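Local coordinates for periplasmic binding protein/LacI transcriptional regulator (Burkholderia graminis C4D1M, PDB 5HQJ) that probably serves as the sugar-capturing solute-binding protein of an ABC transporter and holds alpha-D-arabinopyranose in its pocket, at residues I29-I34 against D278-Q283; S199-T204 against G222-K227; D79-H84 against S108-L113. One frame throughout, in Å; residues are numbered along the deposited sequence.

Interaction 1. Residues I29-I34 against D278-Q283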
loop_
_atom_site.group_PDB
_atom_site.type_symbol
_atom_site.label_atom_id
_atom_site.label_comp_id
_atom_site.label_asym_id
_atom_site.label_seq_id
_atom_site.Cartn_x
_atom_site.Cartn_y
_atom_site.Cartn_z
ATOM N N ILE A 29 4.404 -27.982 6.786
ATOM C CA ILE A 29 4.142 -26.592 7.141
ATOM C C ILE A 29 3.189 -25.972 6.150
ATOM O O ILE A 29 3.326 -26.126 4.934
ATOM C CB ILE A 29 5.414 -25.747 7.192
ATOM C CG1 ILE A 29 6.356 -26.276 8.269
ATOM C CG2 ILE A 29 5.083 -24.276 7.514
ATOM C CD1 ILE A 29 7.706 -25.566 8.317
ATOM N N SER A 30 2.225 -25.252 6.697
ATOM C CA SER A 30 1.181 -24.621 5.923
ATOM C C SER A 30 1.122 -23.156 6.312
ATOM O O SER A 30 0.971 -22.833 7.501
ATOM C CB SER A 30 -0.165 -25.300 6.184
ATOM O OG SER A 30 -1.111 -24.967 5.190
ATOM N N VAL A 31 1.245 -22.286 5.309
ATOM C CA VAL A 31 1.167 -20.841 5.496
ATOM C C VAL A 31 0.187 -20.229 4.515
ATOM O O VAL A 31 0.052 -20.678 3.377
ATOM C CB VAL A 31 2.551 -20.163 5.330
ATOM C CG1 VAL A 31 3.508 -20.710 6.368
ATOM C CG2 VAL A 31 3.122 -20.325 3.902
ATOM N N ALA A 32 -0.462 -19.176 4.966
ATOM C CA ALA A 32 -1.465 -18.476 4.207
ATOM C C ALA A 32 -1.130 -16.983 4.189
ATOM O O ALA A 32 -0.745 -16.427 5.220
ATOM C CB ALA A 32 -2.846 -18.722 4.798
ATOM N N VAL A 33 -1.261 -16.362 3.017
ATOM C CA VAL A 33 -1.041 -14.930 2.873
ATOM C C VAL A 33 -2.272 -14.264 2.287
ATOM O O VAL A 33 -2.843 -14.748 1.297
ATOM C CB VAL A 33 0.188 -14.645 2.002
ATOM C CG1 VAL A 33 0.483 -13.165 2.005
ATOM C CG2 VAL A 33 1.397 -15.391 2.517
ATOM N N ILE A 34 -2.678 -13.161 2.911
ATOM C CA ILE A 34 -3.956 -12.499 2.637
ATOM C C ILE A 34 -3.721 -11.075 2.204
ATOM O O ILE A 34 -3.188 -10.274 3.002
ATOM C CB ILE A 34 -4.874 -12.469 3.914
ATOM C CG1 ILE A 34 -5.031 -13.879 4.483
ATOM C CG2 ILE A 34 -6.251 -11.820 3.612
ATOM C CD1 ILE A 34 -5.660 -13.939 5.864
ATOM N N ASP A 278 9.162 -16.078 4.894
ATOM C CA ASP A 278 10.372 -16.424 5.604
ATOM C C ASP A 278 10.297 -16.230 7.120
ATOM O O ASP A 278 10.746 -17.099 7.877
ATOM C CB ASP A 278 11.529 -15.626 5.026
ATOM C CG ASP A 278 12.090 -16.257 3.766
ATOM O OD1 ASP A 278 11.957 -17.495 3.600
ATOM O OD2 ASP A 278 12.674 -15.516 2.964
ATOM N N HIS A 279 9.706 -15.129 7.576
ATOM C CA HIS A 279 9.543 -14.942 9.006
ATOM C C HIS A 279 8.432 -15.820 9.585
ATOM O O HIS A 279 8.543 -16.283 10.718
ATOM C CB HIS A 279 9.319 -13.466 9.299
ATOM C CG HIS A 279 10.596 -12.687 9.263
ATOM N ND1 HIS A 279 11.490 -12.668 10.325
ATOM C CD2 HIS A 279 11.170 -11.970 8.273
ATOM C CE1 HIS A 279 12.532 -11.929 9.993
ATOM N NE2 HIS A 279 12.363 -11.483 8.756
ATOM N N LEU A 280 7.387 -16.095 8.813
ATOM C CA LEU A 280 6.391 -17.038 9.304
ATOM C C LEU A 280 7.066 -18.391 9.531
ATOM O O LEU A 280 6.932 -19.001 10.598
ATOM C CB LEU A 280 5.228 -17.167 8.330
ATOM C CG LEU A 280 4.098 -16.130 8.445
ATOM C CD1 LEU A 280 2.980 -16.452 7.459
ATOM C CD2 LEU A 280 3.527 -16.040 9.865
ATOM N N VAL A 281 7.821 -18.856 8.544
ATOM C CA VAL A 281 8.453 -20.161 8.657
ATOM C C VAL A 281 9.409 -20.202 9.849
ATOM O O VAL A 281 9.447 -21.179 10.599
ATOM C CB VAL A 281 9.227 -20.546 7.373
ATOM C CG1 VAL A 281 10.031 -21.820 7.616
ATOM C CG2 VAL A 281 8.273 -20.731 6.210
ATOM N N ALA A 282 10.188 -19.144 10.025
ATOM C CA ALA A 282 11.138 -19.106 11.124
ATOM C C ALA A 282 10.437 -19.112 12.486
ATOM O O ALA A 282 10.946 -19.693 13.446
ATOM C CB ALA A 282 12.016 -17.896 11.002
ATOM N N GLN A 283 9.282 -18.459 12.570
ATOM C CA GLN A 283 8.528 -18.414 13.816
ATOM C C GLN A 283 7.881 -19.769 14.081
ATOM O O GLN A 283 7.923 -20.269 15.199
ATOM C CB GLN A 283 7.473 -17.313 13.772
ATOM C CG GLN A 283 8.074 -15.875 13.838
ATOM C CD GLN A 283 7.025 -14.796 13.586
ATOM O OE1 GLN A 283 5.829 -15.078 13.585
ATOM N NE2 GLN A 283 7.472 -13.560 13.356
#
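Leu280 reaches from helix 269-284 onto strand 30-34 and lays CD1 against Val31, 4.3 Å from Val31 CB. The same methyl also comes over the backbone of the next residue, where Ala32 O lies 4.3 Å from Leu280 CD1 in a loose contact. In the leucine CD1 is anti to CA (chi2 -177°), which carries this branch to the strand, while CD2 turns to Leu113 of strand 111-115, two places along the sheet. One leucine thus touches strands on both sides of 87-90. One residue further along the helix, Val281 meets the residue just before the strand, its CG1 4.5 Å from Ile29 CD1. Ile29 keeps an extended chain (chi2 175°), and its terminal methyl is the part that meets the valine. The side chains of Ile29 and Val31 leave the backbone toward this helix, whereas Ala32 and Ile34 turn to helix 71-82, so the strand is covered by a helix on each face, as in the alpha/beta/alpha lobe of a periplasmic binding protein. Backbone bonds to Lys59 and Gln61 along one edge, and to Asp86 and Gly87 along the other, fix it within the sheet. Since apolar side chains meet loosely, with one carbonyl oxygen beside them, the helix is held to the sheet by burial of apolar surface, without directional bonds between the two segments.

Interaction 2. Residues S199-T204 against G222-K227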
loop_
_atom_site.group_PDB
_atom_site.type_symbol
_atom_site.label_atom_id
_atom_site.label_comp_id
_atom_site.label_asym_id
_atom_site.label_seq_id
_atom_site.Cartn_x
_atom_site.Cartn_y
_atom_site.Cartn_z
ATOM N N SER A 199 -13.872 10.111 -11.392
ATOM C CA SER A 199 -14.907 11.073 -10.980
ATOM C C SER A 199 -14.358 12.097 -10.010
ATOM O O SER A 199 -14.516 13.332 -10.145
ATOM C CB SER A 199 -16.088 10.350 -10.321
ATOM O OG SER A 199 -16.522 9.262 -11.113
ATOM N N VAL A 200 -13.632 11.609 -8.998
ATOM C CA VAL A 200 -13.036 12.495 -8.015
ATOM C C VAL A 200 -12.046 13.446 -8.635
ATOM O O VAL A 200 -12.118 14.641 -8.410
ATOM C CB VAL A 200 -12.358 11.673 -6.888
ATOM C CG1 VAL A 200 -11.580 12.597 -5.919
ATOM C CG2 VAL A 200 -13.423 10.847 -6.147
ATOM N N VAL A 201 -11.137 12.928 -9.456
ATOM C CA VAL A 201 -10.159 13.795 -10.079
ATOM C C VAL A 201 -10.828 14.823 -11.000
ATOM O O VAL A 201 -10.440 15.995 -10.968
ATOM C CB VAL A 201 -9.111 12.992 -10.865
ATOM C CG1 VAL A 201 -8.256 13.906 -11.752
ATOM C CG2 VAL A 201 -8.207 12.277 -9.887
ATOM N N GLU A 202 -11.774 14.387 -11.836
ATOM C CA GLU A 202 -12.523 15.337 -12.663
ATOM C C GLU A 202 -13.120 16.500 -11.854
ATOM O O GLU A 202 -13.029 17.629 -12.253
ATOM C CB GLU A 202 -13.661 14.637 -13.415
ATOM C CG GLU A 202 -13.202 13.719 -14.503
ATOM C CD GLU A 202 -14.342 12.914 -15.081
ATOM O OE1 GLU A 202 -15.408 12.839 -14.427
ATOM O OE2 GLU A 202 -14.163 12.354 -16.182
ATOM N N THR A 203 -13.768 16.175 -10.724
ATOM C CA THR A 203 -14.371 17.185 -9.867
ATOM C C THR A 203 -13.333 18.133 -9.253
ATOM O O THR A 203 -13.517 19.352 -9.209
ATOM C CB THR A 203 -15.197 16.487 -8.777
ATOM O OG1 THR A 203 -16.280 15.782 -9.400
ATOM C CG2 THR A 203 -15.763 17.484 -7.804
ATOM N N THR A 204 -12.208 17.574 -8.829
ATOM C CA THR A 204 -11.138 18.396 -8.293
ATOM C C THR A 204 -10.621 19.454 -9.252
ATOM O O THR A 204 -10.422 20.624 -8.882
ATOM C CB THR A 204 -9.927 17.520 -7.878
ATOM O OG1 THR A 204 -10.365 16.459 -7.033
ATOM C CG2 THR A 204 -8.853 18.368 -7.176
ATOM N N GLY A 222 -2.495 7.565 -9.373
ATOM C CA GLY A 222 -1.752 7.781 -10.603
ATOM C C GLY A 222 -2.573 7.483 -11.847
ATOM O O GLY A 222 -2.651 8.300 -12.755
ATOM N N PRO A 223 -3.108 6.259 -11.953
ATOM C CA PRO A 223 -3.889 5.880 -13.129
ATOM C C PRO A 223 -5.073 6.819 -13.340
ATOM O O PRO A 223 -5.341 7.178 -14.498
ATOM C CB PRO A 223 -4.302 4.432 -12.816
ATOM C CG PRO A 223 -3.184 3.961 -11.888
ATOM C CD PRO A 223 -2.835 5.119 -11.065
ATOM N N ALA A 224 -5.733 7.256 -12.267
ATOM C CA ALA A 224 -6.895 8.121 -12.450
ATOM C C ALA A 224 -6.475 9.506 -12.979
ATOM O O ALA A 224 -7.077 10.034 -13.892
ATOM C CB ALA A 224 -7.651 8.269 -11.168
ATOM N N VAL A 225 -5.442 10.084 -12.398
ATOM C CA VAL A 225 -4.986 11.378 -12.851
ATOM C C VAL A 225 -4.513 11.327 -14.305
ATOM O O VAL A 225 -4.865 12.178 -15.136
ATOM C CB VAL A 225 -3.870 11.909 -11.965
ATOM C CG1 VAL A 225 -3.305 13.197 -12.531
ATOM C CG2 VAL A 225 -4.421 12.233 -10.612
ATOM N N ALA A 226 -3.784 10.273 -14.663
ATOM C CA ALA A 226 -3.312 10.170 -16.024
ATOM C C ALA A 226 -4.498 9.983 -16.953
ATOM O O ALA A 226 -4.489 10.562 -18.045
ATOM C CB ALA A 226 -2.303 9.042 -16.153
ATOM N N LYS A 227 -5.529 9.234 -16.549
ATOM C CA LYS A 227 -6.663 8.978 -17.433
ATOM C C LYS A 227 -7.366 10.308 -17.708
ATOM O O LYS A 227 -7.704 10.625 -18.859
ATOM C CB LYS A 227 -7.623 7.968 -16.817
ATOM C CG LYS A 227 -8.792 7.653 -17.730
ATOM C CD LYS A 227 -9.639 6.520 -17.197
ATOM C CE LYS A 227 -9.343 5.213 -17.898
ATOM N NZ LYS A 227 -10.520 4.303 -17.854
#
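Val201 and Val225 make the closest contact between the two segments, their CG2 methyls 3.9 Å apart. Both valines hold the same rotamer, with CG1 anti to the backbone N (chi1 168° and 174°), which leaves CG2, beside the N, facing the partner; the two side chains cross at about a right angle. Val201 CG2 also rests 4.2 Å from Ala224 CB, so one methyl touches two successive residues of helix 221-229. The CA atoms of Val201 and Val225 are 6.3 Å apart. All three touching side chains are buried. Polar interactions stay within each helix or run outward from it. Main-chain bonds of the helical kind link Thr204 N to Val200 O and Lys227 N to Pro223 O, and Thr204 OG1 hydrogen-bonds to Glu186 of strand 181-188, tying its helix to the sheet beneath. Leu194 and Val198 continue the contact along helix 194-207, touching Pro223 and Ala224 in the first case and Lys227 in the second. The same helix also packs on strand 150-156, with Val200 against Ile156 and Thr204 against Ala154, while Pro223 passes helix 221-229 on to helix 250-258; the contact therefore joins consecutive helices packed on the mixed sheet of the second lobe.

Interaction 3. Residues D79-H84 against S108-L113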
loop_
_atom_site.group_PDB
_atom_site.type_symbol
_atom_site.label_atom_id
_atom_site.label_comp_id
_atom_site.label_asym_id
_atom_site.label_seq_id
_atom_site.Cartn_x
_atom_site.Cartn_y
_atom_site.Cartn_z
ATOM N N ASP A 79 -11.469 -19.879 9.238
ATOM C CA ASP A 79 -11.217 -21.064 8.416
ATOM C C ASP A 79 -9.803 -21.572 8.622
ATOM O O ASP A 79 -9.575 -22.767 8.788
ATOM C CB ASP A 79 -11.425 -20.763 6.935
ATOM C CG ASP A 79 -12.857 -20.428 6.595
ATOM O OD1 ASP A 79 -13.293 -20.791 5.482
ATOM O OD2 ASP A 79 -13.548 -19.803 7.429
ATOM N N LEU A 80 -8.852 -20.645 8.603
ATOM C CA LEU A 80 -7.455 -20.999 8.756
ATOM C C LEU A 80 -7.186 -21.573 10.130
ATOM O O LEU A 80 -6.417 -22.521 10.263
ATOM C CB LEU A 80 -6.571 -19.777 8.489
ATOM C CG LEU A 80 -6.566 -19.298 7.019
ATOM C CD1 LEU A 80 -5.723 -18.037 6.836
ATOM C CD2 LEU A 80 -6.078 -20.367 6.050
ATOM N N ILE A 81 -7.847 -21.030 11.149
ATOM C CA ILE A 81 -7.780 -21.623 12.481
ATOM C C ILE A 81 -8.274 -23.058 12.384
ATOM O O ILE A 81 -7.605 -23.997 12.834
ATOM C CB ILE A 81 -8.623 -20.862 13.524
ATOM C CG1 ILE A 81 -8.232 -19.380 13.566
ATOM C CG2 ILE A 81 -8.468 -21.510 14.905
ATOM C CD1 ILE A 81 -8.802 -18.615 14.737
ATOM N N SER A 82 -9.440 -23.200 11.762
ATOM C CA SER A 82 -10.116 -24.485 11.598
ATOM C C SER A 82 -9.219 -25.550 10.990
ATOM O O SER A 82 -9.309 -26.730 11.338
ATOM C CB SER A 82 -11.359 -24.316 10.717
ATOM O OG SER A 82 -12.381 -25.216 11.106
ATOM N N ARG A 83 -8.350 -25.124 10.082
ATOM C CA ARG A 83 -7.547 -26.056 9.312
ATOM C C ARG A 83 -6.205 -26.334 9.961
ATOM O O ARG A 83 -5.390 -27.065 9.408
ATOM C CB ARG A 83 -7.343 -25.522 7.900
ATOM C CG ARG A 83 -8.640 -25.414 7.109
ATOM C CD ARG A 83 -8.402 -25.473 5.608
ATOM N NE ARG A 83 -7.850 -24.227 5.075
ATOM C CZ ARG A 83 -8.582 -23.175 4.706
ATOM N NH1 ARG A 83 -7.993 -22.085 4.226
ATOM N NH2 ARG A 83 -9.903 -23.209 4.815
ATOM N N HIS A 84 -5.997 -25.774 11.150
ATOM C CA HIS A 84 -4.751 -25.955 11.878
ATOM C C HIS A 84 -3.568 -25.546 10.999
ATOM O O HIS A 84 -2.517 -26.199 11.016
ATOM C CB HIS A 84 -4.577 -27.411 12.337
ATOM C CG HIS A 84 -5.632 -27.890 13.287
ATOM N ND1 HIS A 84 -5.828 -29.229 13.558
ATOM C CD2 HIS A 84 -6.544 -27.220 14.030
ATOM C CE1 HIS A 84 -6.817 -29.361 14.423
ATOM N NE2 HIS A 84 -7.269 -28.156 14.725
ATOM N N SER A 108 -4.093 -20.521 19.484
ATOM C CA SER A 108 -4.190 -21.850 18.906
ATOM C C SER A 108 -2.827 -22.288 18.410
ATOM O O SER A 108 -2.691 -23.335 17.778
ATOM C CB SER A 108 -5.202 -21.862 17.769
ATOM O OG SER A 108 -6.448 -21.379 18.237
ATOM N N GLY A 109 -1.818 -21.467 18.697
ATOM C CA GLY A 109 -0.458 -21.720 18.251
ATOM C C GLY A 109 -0.089 -21.173 16.876
ATOM O O GLY A 109 1.058 -21.311 16.469
ATOM N N ILE A 110 -1.040 -20.566 16.165
ATOM C CA ILE A 110 -0.780 -20.048 14.810
ATOM C C ILE A 110 0.069 -18.802 14.921
ATOM O O ILE A 110 -0.219 -17.913 15.746
ATOM C CB ILE A 110 -2.090 -19.718 14.037
ATOM C CG1 ILE A 110 -2.964 -20.969 13.941
ATOM C CG2 ILE A 110 -1.793 -19.176 12.624
ATOM C CD1 ILE A 110 -4.282 -20.774 13.232
ATOM N N LYS A 111 1.117 -18.740 14.103
ATOM C CA LYS A 111 1.966 -17.554 14.062
ATOM C C LYS A 111 1.325 -16.543 13.146
ATOM O O LYS A 111 0.859 -16.896 12.058
ATOM C CB LYS A 111 3.363 -17.892 13.577
ATOM C CG LYS A 111 3.978 -19.069 14.279
ATOM C CD LYS A 111 4.122 -18.804 15.768
ATOM C CE LYS A 111 4.590 -20.031 16.511
ATOM N NZ LYS A 111 4.053 -20.052 17.895
ATOM N N VAL A 112 1.283 -15.294 13.596
ATOM C CA VAL A 112 0.565 -14.272 12.869
ATOM C C VAL A 112 1.430 -13.031 12.747
ATOM O O VAL A 112 1.992 -12.563 13.730
ATOM C CB VAL A 112 -0.767 -13.929 13.559
ATOM C CG1 VAL A 112 -1.484 -12.826 12.816
ATOM C CG2 VAL A 112 -1.655 -15.178 13.638
ATOM N N LEU A 113 1.517 -12.506 11.534
ATOM C CA LEU A 113 2.154 -11.229 11.328
ATOM C C LEU A 113 1.419 -10.433 10.266
ATOM O O LEU A 113 0.570 -10.964 9.521
ATOM C CB LEU A 113 3.627 -11.424 10.944
ATOM C CG LEU A 113 4.003 -12.108 9.617
ATOM C CD1 LEU A 113 3.886 -11.166 8.411
ATOM C CD2 LEU A 113 5.438 -12.674 9.678
#
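Ile110 pushes its CD1 methyl against the last turn of helix 71-82, ending 3.7 Å from Ile81 CA. From there the methyl also lies 4.2 Å from Ile81 CG1 and 4.1 Å from Leu80 O, so it packs on backbone as much as on side chain. An extended end (CD1 anti to CA, chi2 179°) gives Ile110 the length to reach the helix. Ile81 in turn sets CG2 beside the hydroxyl of Ser108, 3.9 Å from Ser108 OG, in a van der Waals contact; the hydroxyl's hydrogen bond is to Arg104 O in helix 99-106. In the next shell, two helix ends fix the positions of these residues. His84, at positive phi, closes helix 71-82 in a Schellman motif, with His84 N bonded to Ile81 O at 2.9 Å. Gly109 is the C-prime residue of a second Schellman motif, in which Ile110 N and Gly109 N bond back to Ala105 O and Glu106 O; its phi of 88° suits glycine and turns the chain from helix 99-106 toward strand 111-115. Ala105 of that helix touches Ile81, and Ile88 of the intervening strand 87-90 touches both Leu80 and Ile110. The contact is thus a small apolar patch at the end of the sheet where strand 111-115 begins, with Ile110 buried and Ser108 exposed: methyl packing joins the two chain turns, and the hydroxyl and the backbone groups at the helix ends are bonded within their own helix and turn.

Overall arrangement
Interactions 1 and 3 belong to one lobe and touch, with centres about 10 Å apart, both reaching its parallel sheet: Leu280 CD2 packs 3.6 Å from Lys111 O, and on the other face of strand 30-34 Ala32 CB lies 3.6 Å from Leu80 CD1. Interaction 2 belongs to the other lobe, about 38 Å and 41 Å away between centres, on the opposite side of the chain's centre. Interactions 1 and 2 are buried and wholly apolar between side chains, helix on strand in the first and helix on helix in the second. Interaction 3 is partly exposed and mixes methyl packing with a serine hydroxyl and two capped helix ends.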